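Local coordinates for Bcl10-interacting CARD protein (Homo sapiens, PDB 4FH0), which associates with BCL10 through its caspase recruitment domain, the part described here, and dampens BCL10-induced activation of NF-kappa-B, at residues R23-L36 with F81-R95. The protein carries 2 engineered substitutions. Sequence-based numbering, arbitrary orientation. Where two conformers were deposited one is given.
With SO4 (sulfate ion), chain D; SO4 (sulfate ion), chain C.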
loop_
_atom_site.group_PDB
_atom_site.type_symbol
_atom_site.label_atom_id
_atom_site.label_comp_id
_atom_site.label_asym_id
_atom_site.label_seq_id
_atom_site.Cartn_x
_atom_site.Cartn_y
_atom_site.Cartn_z
ATOM N N ARG A 23 -6.603 1.668 -10.552
ATOM C CA ARG A 23 -6.986 2.207 -9.249
ATOM C C ARG A 23 -5.895 3.081 -8.629
ATOM O O ARG A 23 -6.195 4.153 -8.099
ATOM C CB ARG A 23 -7.437 1.072 -8.359
ATOM C CG ARG A 23 -8.782 0.434 -8.919
ATOM C CD ARG A 23 -9.857 0.870 -8.076
ATOM N NE ARG A 23 -11.186 0.594 -8.603
ATOM C CZ ARG A 23 -11.754 -0.603 -8.719
ATOM N NH1 ARG A 23 -11.093 -1.726 -8.462
ATOM N NH2 ARG A 23 -13.010 -0.658 -9.123
ATOM N N LEU A 24 -4.649 2.632 -8.718
ATOM C CA LEU A 24 -3.519 3.395 -8.242
ATOM C C LEU A 24 -2.548 3.593 -9.396
ATOM O O LEU A 24 -2.260 2.671 -10.165
ATOM C CB LEU A 24 -2.822 2.677 -7.090
ATOM C CG LEU A 24 -3.548 2.746 -5.756
ATOM C CD1 LEU A 24 -2.974 1.729 -4.797
ATOM C CD2 LEU A 24 -3.438 4.149 -5.185
ATOM N N SER A 25 -2.050 4.812 -9.520
ATOM C CA SER A 25 -1.018 5.113 -10.498
ATOM C C SER A 25 0.371 4.881 -9.934
ATOM O O SER A 25 0.558 4.809 -8.720
ATOM C CB SER A 25 -1.110 6.558 -10.942
ATOM O OG SER A 25 -0.722 7.405 -9.885
ATOM N N GLU A 26 1.357 4.839 -10.825
ATOM C CA GLU A 26 2.730 4.697 -10.393
ATOM C C GLU A 26 3.111 5.826 -9.437
ATOM O O GLU A 26 3.756 5.584 -8.420
ATOM C CB GLU A 26 3.674 4.663 -11.591
ATOM C CG GLU A 26 5.136 4.473 -11.226
ATOM C CD GLU A 26 5.442 3.061 -10.791
ATOM O OE1 GLU A 26 5.048 2.133 -11.514
ATOM O OE2 GLU A 26 6.064 2.867 -9.718
ATOM N N GLN A 27 2.737 7.060 -9.772
ATOM C CA GLN A 27 3.094 8.173 -8.894
ATOM C C GLN A 27 2.462 8.018 -7.529
ATOM O O GLN A 27 3.105 8.307 -6.535
ATOM C CB GLN A 27 2.714 9.518 -9.510
ATOM C CG GLN A 27 3.521 9.871 -10.747
ATOM C CD GLN A 27 4.989 10.229 -10.441
ATOM O OE1 GLN A 27 5.403 10.277 -9.291
ATOM N NE2 GLN A 27 5.766 10.501 -11.489
ATOM N N GLN A 28 1.205 7.586 -7.457
ATOM C CA GLN A 28 0.586 7.409 -6.138
ATOM C C GLN A 28 1.293 6.323 -5.346
ATOM O O GLN A 28 1.555 6.484 -4.157
ATOM C CB GLN A 28 -0.911 7.086 -6.277
ATOM C CG GLN A 28 -1.755 8.243 -6.807
ATOM C CD GLN A 28 -3.164 7.795 -7.152
ATOM O OE1 GLN A 28 -3.361 6.793 -7.813
ATOM N NE2 GLN A 28 -4.157 8.538 -6.680
ATOM N N VAL A 29 1.563 5.198 -5.993
ATOM C CA VAL A 29 2.225 4.106 -5.313
ATOM C C VAL A 29 3.611 4.548 -4.833
ATOM O O VAL A 29 4.048 4.220 -3.725
ATOM C CB VAL A 29 2.306 2.857 -6.214
ATOM C CG1 VAL A 29 3.189 1.783 -5.578
ATOM C CG2 VAL A 29 0.879 2.353 -6.492
ATOM N N ASP A 30 4.329 5.270 -5.685
ATOM C CA ASP A 30 5.661 5.701 -5.305
ATOM C C ASP A 30 5.615 6.570 -4.057
ATOM O O ASP A 30 6.473 6.430 -3.173
ATOM C CB ASP A 30 6.316 6.453 -6.459
ATOM C CG ASP A 30 6.544 5.579 -7.664
ATOM O OD1 ASP A 30 6.370 4.323 -7.580
ATOM O OD2 ASP A 30 6.877 6.170 -8.707
ATOM N N ARG A 31 4.634 7.468 -3.976
ATOM C CA ARG A 31 4.527 8.334 -2.809
ATOM C C ARG A 31 4.103 7.565 -1.563
ATOM O O ARG A 31 4.541 7.893 -0.464
ATOM C CB ARG A 31 3.555 9.466 -3.075
ATOM C CG ARG A 31 4.100 10.420 -4.106
ATOM C CD ARG A 31 3.089 11.429 -4.488
ATOM N NE ARG A 31 3.660 12.415 -5.386
ATOM C CZ ARG A 31 2.959 13.169 -6.224
ATOM N NH1 ARG A 31 1.639 13.044 -6.330
ATOM N NH2 ARG A 31 3.588 14.042 -6.983
ATOM N N ILE A 32 3.237 6.562 -1.726
ATOM C CA ILE A 32 2.849 5.715 -0.623
ATOM C C ILE A 32 4.072 4.970 -0.078
ATOM O O ILE A 32 4.261 4.879 1.138
ATOM C CB ILE A 32 1.752 4.738 -1.079
ATOM C CG1 ILE A 32 0.444 5.520 -1.295
ATOM C CG2 ILE A 32 1.541 3.642 -0.061
ATOM C CD1 ILE A 32 -0.648 4.756 -2.042
ATOM N N ILE A 33 4.893 4.438 -0.971
ATOM C CA ILE A 33 6.090 3.729 -0.560
ATOM C C ILE A 33 7.007 4.661 0.227
ATOM O O ILE A 33 7.556 4.290 1.273
ATOM C CB ILE A 33 6.797 3.134 -1.766
ATOM C CG1 ILE A 33 6.021 1.908 -2.231
ATOM C CG2 ILE A 33 8.249 2.751 -1.439
ATOM C CD1 ILE A 33 6.356 1.508 -3.626
ATOM N N LEU A 34 7.161 5.888 -0.258
ATOM C CA LEU A 34 7.991 6.853 0.459
ATOM C C LEU A 34 7.438 7.164 1.844
ATOM O O LEU A 34 8.186 7.239 2.813
ATOM C CB LEU A 34 8.169 8.108 -0.354
ATOM C CG LEU A 34 9.117 7.837 -1.520
ATOM C CD1 LEU A 34 9.229 9.079 -2.351
ATOM C CD2 LEU A 34 10.484 7.399 -1.023
ATOM N N GLN A 35 6.129 7.300 1.943
ATOM C CA GLN A 35 5.477 7.527 3.221
ATOM C C GLN A 35 5.771 6.392 4.205
ATOM O O GLN A 35 5.964 6.625 5.390
ATOM C CB GLN A 35 3.973 7.633 3.006
ATOM C CG GLN A 35 3.248 8.202 4.165
ATOM C CD GLN A 35 3.661 9.636 4.382
ATOM O OE1 GLN A 35 3.799 10.414 3.430
ATOM N NE2 GLN A 35 3.889 9.980 5.608
ATOM N N LEU A 36 5.812 5.165 3.690
ATOM C CA LEU A 36 6.060 3.996 4.514
ATOM C C LEU A 36 7.556 3.768 4.795
ATOM O O LEU A 36 7.904 2.904 5.599
ATOM C CB LEU A 36 5.491 2.768 3.833
ATOM C CG LEU A 36 3.988 2.748 3.643
ATOM C CD1 LEU A 36 3.574 1.547 2.775
ATOM C CD2 LEU A 36 3.294 2.730 5.011
ATOM N N PHE A 81 -0.385 1.836 6.219
ATOM C CA PHE A 81 -0.733 1.840 4.813
ATOM C C PHE A 81 -2.003 2.657 4.573
ATOM O O PHE A 81 -2.062 3.451 3.640
ATOM C CB PHE A 81 -0.908 0.423 4.267
ATOM C CG PHE A 81 -1.441 0.411 2.880
ATOM C CD1 PHE A 81 -0.615 0.672 1.800
ATOM C CD2 PHE A 81 -2.781 0.168 2.649
ATOM C CE1 PHE A 81 -1.130 0.680 0.500
ATOM C CE2 PHE A 81 -3.292 0.221 1.369
ATOM C CZ PHE A 81 -2.467 0.460 0.293
ATOM N N TYR A 82 -3.039 2.457 5.391
ATOM C CA TYR A 82 -4.275 3.211 5.194
ATOM C C TYR A 82 -4.052 4.700 5.363
ATOM O O TYR A 82 -4.649 5.497 4.646
ATOM C CB TYR A 82 -5.398 2.716 6.093
ATOM C CG TYR A 82 -6.068 1.490 5.501
ATOM C CD1 TYR A 82 -5.677 0.211 5.850
ATOM C CD2 TYR A 82 -7.073 1.617 4.564
ATOM C CE1 TYR A 82 -6.279 -0.896 5.280
ATOM C CE2 TYR A 82 -7.692 0.511 4.006
ATOM C CZ TYR A 82 -7.289 -0.742 4.349
ATOM O OH TYR A 82 -7.870 -1.861 3.770
ATOM N N ARG A 83 -3.201 5.090 6.300
ATOM C CA ARG A 83 -2.901 6.500 6.441
ATOM C C ARG A 83 -2.188 7.020 5.193
ATOM O O ARG A 83 -2.512 8.091 4.677
ATOM C CB ARG A 83 -2.070 6.777 7.689
ATOM C CG ARG A 83 -1.658 8.262 7.741
ATOM C CD ARG A 83 -1.248 8.684 9.128
ATOM N NE ARG A 83 -0.546 9.973 9.159
ATOM C CZ ARG A 83 0.772 10.096 9.027
ATOM N NH1 ARG A 83 1.525 9.017 8.840
ATOM N NH2 ARG A 83 1.345 11.284 9.085
ATOM N N ALA A 84 -1.237 6.258 4.671
ATOM C CA ALA A 84 -0.511 6.667 3.474
ATOM C C ALA A 84 -1.440 6.779 2.271
ATOM O O ALA A 84 -1.298 7.665 1.414
ATOM C CB ALA A 84 0.629 5.673 3.186
ATOM N N LEU A 85 -2.389 5.857 2.182
ATOM C CA LEU A 85 -3.385 5.885 1.119
ATOM C C LEU A 85 -4.276 7.118 1.220
ATOM O O LEU A 85 -4.602 7.753 0.219
ATOM C CB LEU A 85 -4.232 4.615 1.169
ATOM C CG LEU A 85 -5.150 4.343 -0.008
ATOM C CD1 LEU A 85 -4.371 3.916 -1.235
ATOM C CD2 LEU A 85 -6.191 3.286 0.377
ATOM N N TYR A 86 -4.695 7.466 2.431
ATOM C CA TYR A 86 -5.429 8.717 2.632
ATOM C C TYR A 86 -4.623 9.910 2.142
ATOM O O TYR A 86 -5.136 10.781 1.426
ATOM C CB TYR A 86 -5.788 8.937 4.108
ATOM C CG TYR A 86 -6.202 10.370 4.375
ATOM C CD1 TYR A 86 -7.429 10.841 3.984
ATOM C CD2 TYR A 86 -5.336 11.246 4.996
ATOM C CE1 TYR A 86 -7.787 12.152 4.195
ATOM C CE2 TYR A 86 -5.680 12.565 5.220
ATOM C CZ TYR A 86 -6.906 13.012 4.814
ATOM O OH TYR A 86 -7.289 14.312 5.029
ATOM N N ILE A 87 -3.356 9.964 2.506
ATOM C CA ILE A 87 -2.529 11.128 2.132
ATOM C C ILE A 87 -2.358 11.249 0.614
ATOM O O ILE A 87 -2.507 12.350 0.060
ATOM C CB ILE A 87 -1.129 11.081 2.807
ATOM C CG1 ILE A 87 -1.292 11.179 4.321
ATOM C CG2 ILE A 87 -0.213 12.195 2.253
ATOM C CD1 ILE A 87 -0.034 10.878 5.077
ATOM N N HIS A 88 -2.030 10.134 -0.051
ATOM C CA HIS A 88 -1.625 10.179 -1.457
ATOM C C HIS A 88 -2.645 9.701 -2.489
ATOM O O HIS A 88 -2.421 9.861 -3.688
ATOM C CB HIS A 88 -0.311 9.411 -1.614
ATOM C CG HIS A 88 0.807 10.024 -0.843
ATOM N ND1 HIS A 88 1.280 11.290 -1.119
ATOM C CD2 HIS A 88 1.519 9.573 0.214
ATOM C CE1 HIS A 88 2.251 11.583 -0.276
ATOM N NE2 HIS A 88 2.406 10.566 0.553
ATOM N N ALA A 89 -3.738 9.123 -2.058
ATOM C CA ALA A 89 -4.789 8.648 -2.942
ATOM C C ALA A 89 -6.157 8.788 -2.318
ATOM O O ALA A 89 -6.862 7.901 -2.236
ATOM C CB ALA A 89 -4.561 7.186 -3.332
ATOM N N GLN A 90 -6.467 9.979 -1.854
ATOM C CA GLN A 90 -7.686 10.169 -1.088
ATOM C C GLN A 90 -8.974 9.694 -1.770
ATOM O O GLN A 90 -9.804 9.075 -1.120
ATOM C CB GLN A 90 -7.803 11.619 -0.611
ATOM C CG GLN A 90 -8.864 11.793 0.462
ATOM C CD GLN A 90 -10.245 12.025 -0.097
ATOM O OE1 GLN A 90 -10.413 12.606 -1.175
ATOM N NE2 GLN A 90 -11.252 11.544 0.628
ATOM N N PRO A 91 -9.147 9.978 -3.066
ATOM C CA PRO A 91 -10.375 9.502 -3.703
ATOM C C PRO A 91 -10.541 7.989 -3.595
ATOM O O PRO A 91 -11.613 7.478 -3.273
ATOM C CB PRO A 91 -10.199 9.958 -5.146
ATOM C CG PRO A 91 -9.378 11.185 -5.016
ATOM C CD PRO A 91 -8.389 10.877 -3.947
ATOM N N LEU A 92 -9.475 7.257 -3.843
ATOM C CA LEU A 92 -9.536 5.804 -3.731
ATOM C C LEU A 92 -9.795 5.370 -2.283
ATOM O O LEU A 92 -10.631 4.502 -2.007
ATOM C CB LEU A 92 -8.273 5.152 -4.308
ATOM C CG LEU A 92 -8.265 3.634 -4.175
ATOM C CD1 LEU A 92 -9.444 2.981 -4.874
ATOM C CD2 LEU A 92 -6.949 3.111 -4.743
ATOM N N HIS A 93 -9.071 5.997 -1.368
ATOM C CA HIS A 93 -9.205 5.729 0.057
ATOM C C HIS A 93 -10.655 5.837 0.490
ATOM O O HIS A 93 -11.163 4.982 1.207
ATOM C CB HIS A 93 -8.322 6.701 0.830
ATOM C CG HIS A 93 -8.369 6.526 2.316
ATOM N ND1 HIS A 93 -9.308 7.150 3.112
ATOM C CD2 HIS A 93 -7.564 5.826 3.151
ATOM C CE1 HIS A 93 -9.088 6.821 4.377
ATOM N NE2 HIS A 93 -8.022 6.038 4.429
ATOM N N SER A 94 -11.340 6.869 0.019
ATOM C CA SER A 94 -12.712 7.099 0.422
ATOM C C SER A 94 -13.683 6.057 -0.160
ATOM O O SER A 94 -14.739 5.815 0.396
ATOM C CB SER A 94 -13.147 8.519 0.043
ATOM O OG SER A 94 -13.245 8.678 -1.357
ATOM N N ARG A 95 -13.312 5.406 -1.249
ATOM C CA ARG A 95 -14.208 4.490 -1.959
ATOM C C ARG A 95 -14.022 3.024 -1.566
ATOM O O ARG A 95 -14.757 2.165 -2.017
ATOM C CB ARG A 95 -13.968 4.602 -3.465
ATOM C CG ARG A 95 -14.370 5.914 -4.101
ATOM C CD ARG A 95 -13.882 5.968 -5.538
ATOM N NE ARG A 95 -14.612 5.030 -6.390
ATOM C CZ ARG A 95 -14.066 4.310 -7.369
ATOM N NH1 ARG A 95 -12.767 4.396 -7.638
ATOM N NH2 ARG A 95 -14.826 3.487 -8.078
HETATM S S SO4 D . -12.917 2.720 -11.098
HETATM O O1 SO4 D . -13.897 1.876 -10.430
HETATM O O2 SO4 D . -11.741 2.932 -10.226
HETATM O O3 SO4 D . -12.432 1.981 -12.265
HETATM O O4 SO4 D . -13.490 3.990 -11.524
HETATM S S SO4 C . -8.706 4.952 7.487
HETATM O O1 SO4 C . -9.088 4.068 6.382
HETATM O O2 SO4 C . -8.787 4.217 8.745
HETATM O O3 SO4 C . -7.374 5.503 7.273
HETATM O O4 SO4 C . -9.649 6.086 7.540
HETATM O O HOH W 1 -7.271 8.238 -6.055
HETATM O O HOH W 2 -0.490 11.244 -5.059
#
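R23 and R95 share one sulfate: R23 NE and R95 NH1 both donate to its O2, while the NH2 groups of both arginines donate to O1, so the anion, probably from the crystallisation liquor, is likely to offset the like charges of the two arginines. The hydrophobic part of the contact begins at L24, whose CG meets L92 CD2 at 3.6 Å and whose CD2 also touches A89 CB, a methyl small enough for the helix junction. Q28 closes a capping box with S25, the backbone N of each residue bonding the side chain of the other, and its NE2 reaches L92 N through a water. R31 lays CB over one face of the H88 ring, a CH-pi contact 3.6 Å from the centroid; CG2 of I87 covers the opposite face. I32, branched at CB, is a knob among F81, A84, L85 and H88: CG2 lies against A84 CB and F81 CE1, while CD1 reaches L85 CD1. Q35, CG anti to the backbone N (chi1 -165°), runs past A84 CB and then bends, bringing OE1 to H88 NE2 at 3.2 Å (N-H...O 158°), near the imidazole plane. A leucine in place of H88 would probably leave Q35 OE1 without this donor and its amide freer to turn. L36 CD2 rests against the F81 backbone. Helix 26-36 thus crosses helix 81-88 at 134°, 9.1 Å between axes, within the helical bundle of the CARD; F81 continues inward to helices 7-18 and 59-73, while I33 faces helix 46-52.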